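Local coordinates for sigma regulatory family protein-PP2C phosphatase (Chlamydia trachomatis serovar L2, PDB 6MAB) that is the periplasmic sensor domain of RsbU, a membrane protein with probable phosphatase activity and a proposed role in regulating the TCA cycle, at residues G84-V88 with K99-I105. Sequence-based numbering, arbitrary orientation.
Sequences GNFRV and KNYNQEI
Val88 sets one methyl over the centre of the Tyr101 ring: CG2 stands 3.5 Å from the ring centroid, only 5° off the normal, in a CH-pi contact. Chi1 of 178° sets CG2 beside the backbone N, anti to the carbonyl carbon, and over the ring, while CG of Glu104 packs over the opposite face. The phenol suits this buried site because its OH reaches on to Glu74 and Gln96. Next to it, Ile105 CG2 lies over the face of Phe86, offset toward the rim and 3.8 Å from CE2; Val145 of strand 142-151 touches both residues.

Outward, the backbones pair antiparallel in a single bridge. Arg87 and Asn100 form its non-hydrogen-bonded pair, flanked by Val88 N to Lys99 O (2.9 Å) and Tyr101 N to Phe86 O (2.9 Å). The chain turns here, Tyr101 O going to Ile105 N, and Asn102 OD1 takes its place as acceptor for Phe86 N at 2.7 Å, nearly straight at 169°. Asn102 ND2 donates to Asn85 OD1 (3.0 Å), approaching from above that carbonyl plane. Asn100 OD1 accepts from Asn102 N, closing an Asx turn that holds the bend.

Strand 86-91 edges an antiparallel sheet whose 2-1-5-4-3 order is PAS-like and, with the chain's second antiparallel sheet, consistent with a double Cache sensor. At this edge the side chain of Asn102 supplies the acceptor that the turning backbone withdraws, and its NH2 ties in Asn85.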
loop_
_atom_site.group_PDB
_atom_site.type_symbol
_atom_site.label_atom_id
_atom_site.label_comp_id
_atom_site.label_asym_id
_atom_site.label_seq_id
_atom_site.Cartn_x
_atom_site.Cartn_y
_atom_site.Cartn_z
ATOM N N GLY A 84 -24.097 -1.722 -12.594
ATOM C CA GLY A 84 -23.067 -2.014 -11.620
ATOM C C GLY A 84 -21.647 -1.834 -12.114
ATOM O O GLY A 84 -20.715 -1.924 -11.305
ATOM N N ASN A 85 -21.449 -1.591 -13.410
ATOM C CA ASN A 85 -20.123 -1.330 -13.951
ATOM C C ASN A 85 -19.661 0.074 -13.575
ATOM O O ASN A 85 -20.471 0.992 -13.397
ATOM C CB ASN A 85 -20.121 -1.472 -15.474
ATOM C CG ASN A 85 -20.381 -2.902 -15.937
ATOM O OD1 ASN A 85 -19.961 -3.864 -15.298
ATOM N ND2 ASN A 85 -21.069 -3.038 -17.058
ATOM N N PHE A 86 -18.343 0.239 -13.481
ATOM C CA PHE A 86 -17.722 1.516 -13.143
ATOM C C PHE A 86 -17.050 2.122 -14.366
ATOM O O PHE A 86 -16.377 1.419 -15.131
ATOM C CB PHE A 86 -16.683 1.336 -12.030
ATOM C CG PHE A 86 -17.285 1.057 -10.685
ATOM C CD1 PHE A 86 -17.726 2.094 -9.893
ATOM C CD2 PHE A 86 -17.412 -0.236 -10.223
ATOM C CE1 PHE A 86 -18.284 1.850 -8.644
ATOM C CE2 PHE A 86 -17.971 -0.488 -8.979
ATOM C CZ PHE A 86 -18.410 0.566 -8.195
ATOM N N ARG A 87 -17.224 3.426 -14.551
ATOM C CA ARG A 87 -16.657 4.111 -15.707
ATOM C C ARG A 87 -16.135 5.486 -15.304
ATOM O O ARG A 87 -16.813 6.220 -14.581
ATOM C CB ARG A 87 -17.696 4.249 -16.807
ATOM C CG ARG A 87 -17.136 4.732 -18.116
ATOM C CD ARG A 87 -18.249 4.937 -19.129
ATOM N NE ARG A 87 -17.716 5.142 -20.467
ATOM C CZ ARG A 87 -18.353 5.786 -21.440
ATOM N NH1 ARG A 87 -19.552 6.316 -21.224
ATOM N NH2 ARG A 87 -17.779 5.911 -22.630
ATOM N N VAL A 88 -14.937 5.839 -15.778
ATOM C CA VAL A 88 -14.367 7.149 -15.476
ATOM C C VAL A 88 -15.135 8.212 -16.247
ATOM O O VAL A 88 -15.158 8.209 -17.483
ATOM C CB VAL A 88 -12.874 7.213 -15.820
ATOM C CG1 VAL A 88 -12.345 8.591 -15.529
ATOM C CG2 VAL A 88 -12.061 6.168 -15.043
ATOM N N LYS A 99 -12.757 5.379 -19.408
ATOM C CA LYS A 99 -12.299 4.001 -19.292
ATOM C C LYS A 99 -13.184 3.215 -18.333
ATOM O O LYS A 99 -13.615 3.729 -17.296
ATOM C CB LYS A 99 -10.850 3.968 -18.798
ATOM C CG LYS A 99 -9.828 4.347 -19.872
ATOM C CD LYS A 99 -8.400 4.241 -19.363
ATOM C CE LYS A 99 -7.399 4.332 -20.522
ATOM N NZ LYS A 99 -5.989 4.245 -20.024
ATOM N N ASN A 100 -13.449 1.960 -18.675
ATOM C CA ASN A 100 -14.064 1.058 -17.711
ATOM C C ASN A 100 -13.092 0.792 -16.565
ATOM O O ASN A 100 -11.920 0.490 -16.791
ATOM C CB ASN A 100 -14.453 -0.254 -18.362
ATOM C CG ASN A 100 -14.962 -1.251 -17.349
ATOM O OD1 ASN A 100 -14.179 -1.880 -16.637
ATOM N ND2 ASN A 100 -16.277 -1.378 -17.253
ATOM N N TYR A 101 -13.578 0.906 -15.336
ATOM C CA TYR A 101 -12.726 0.828 -14.153
ATOM C C TYR A 101 -13.179 -0.290 -13.214
ATOM O O TYR A 101 -12.924 -0.252 -12.008
ATOM C CB TYR A 101 -12.718 2.179 -13.440
ATOM C CG TYR A 101 -11.423 2.952 -13.493
ATOM C CD1 TYR A 101 -10.592 2.889 -14.592
ATOM C CD2 TYR A 101 -11.035 3.747 -12.424
ATOM C CE1 TYR A 101 -9.412 3.594 -14.639
ATOM C CE2 TYR A 101 -9.852 4.464 -12.453
ATOM C CZ TYR A 101 -9.042 4.380 -13.587
ATOM O OH TYR A 101 -7.856 5.073 -13.648
ATOM N N ASN A 102 -13.838 -1.315 -13.752
ATOM C CA ASN A 102 -14.278 -2.423 -12.908
ATOM C C ASN A 102 -13.107 -3.075 -12.189
ATOM O O ASN A 102 -13.222 -3.454 -11.020
ATOM C CB ASN A 102 -15.003 -3.479 -13.744
ATOM C CG ASN A 102 -16.386 -3.046 -14.161
ATOM O OD1 ASN A 102 -16.897 -2.026 -13.700
ATOM N ND2 ASN A 102 -17.020 -3.845 -15.010
ATOM N N GLN A 103 -11.988 -3.274 -12.888
ATOM C CA GLN A 103 -10.847 -3.932 -12.261
ATOM C C GLN A 103 -10.154 -3.019 -11.267
ATOM O O GLN A 103 -9.500 -3.511 -10.348
ATOM C CB GLN A 103 -9.830 -4.368 -13.304
ATOM C CG GLN A 103 -9.635 -5.867 -13.403
ATOM C CD GLN A 103 -10.781 -6.539 -14.098
ATOM O OE1 GLN A 103 -11.942 -6.309 -13.760
ATOM N NE2 GLN A 103 -10.469 -7.372 -15.086
ATOM N N GLU A 104 -10.284 -1.709 -11.443
ATOM C CA GLU A 104 -9.565 -0.749 -10.616
ATOM C C GLU A 104 -10.290 -0.464 -9.303
ATOM O O GLU A 104 -9.660 -0.042 -8.325
ATOM C CB GLU A 104 -9.369 0.560 -11.401
ATOM C CG GLU A 104 -8.289 0.541 -12.487
ATOM C CD GLU A 104 -8.723 -0.086 -13.824
ATOM O OE1 GLU A 104 -9.868 -0.583 -13.963
ATOM O OE2 GLU A 104 -7.893 -0.063 -14.757
ATOM N N ILE A 105 -11.601 -0.640 -9.267
ATOM C CA ILE A 105 -12.392 -0.303 -8.082
ATOM C C ILE A 105 -12.515 -1.547 -7.223
ATOM O O ILE A 105 -12.973 -2.584 -7.694
ATOM C CB ILE A 105 -13.784 0.216 -8.478
ATOM C CG1 ILE A 105 -13.696 1.517 -9.271
ATOM C CG2 ILE A 105 -14.689 0.411 -7.244
ATOM C CD1 ILE A 105 -13.034 2.675 -8.574
#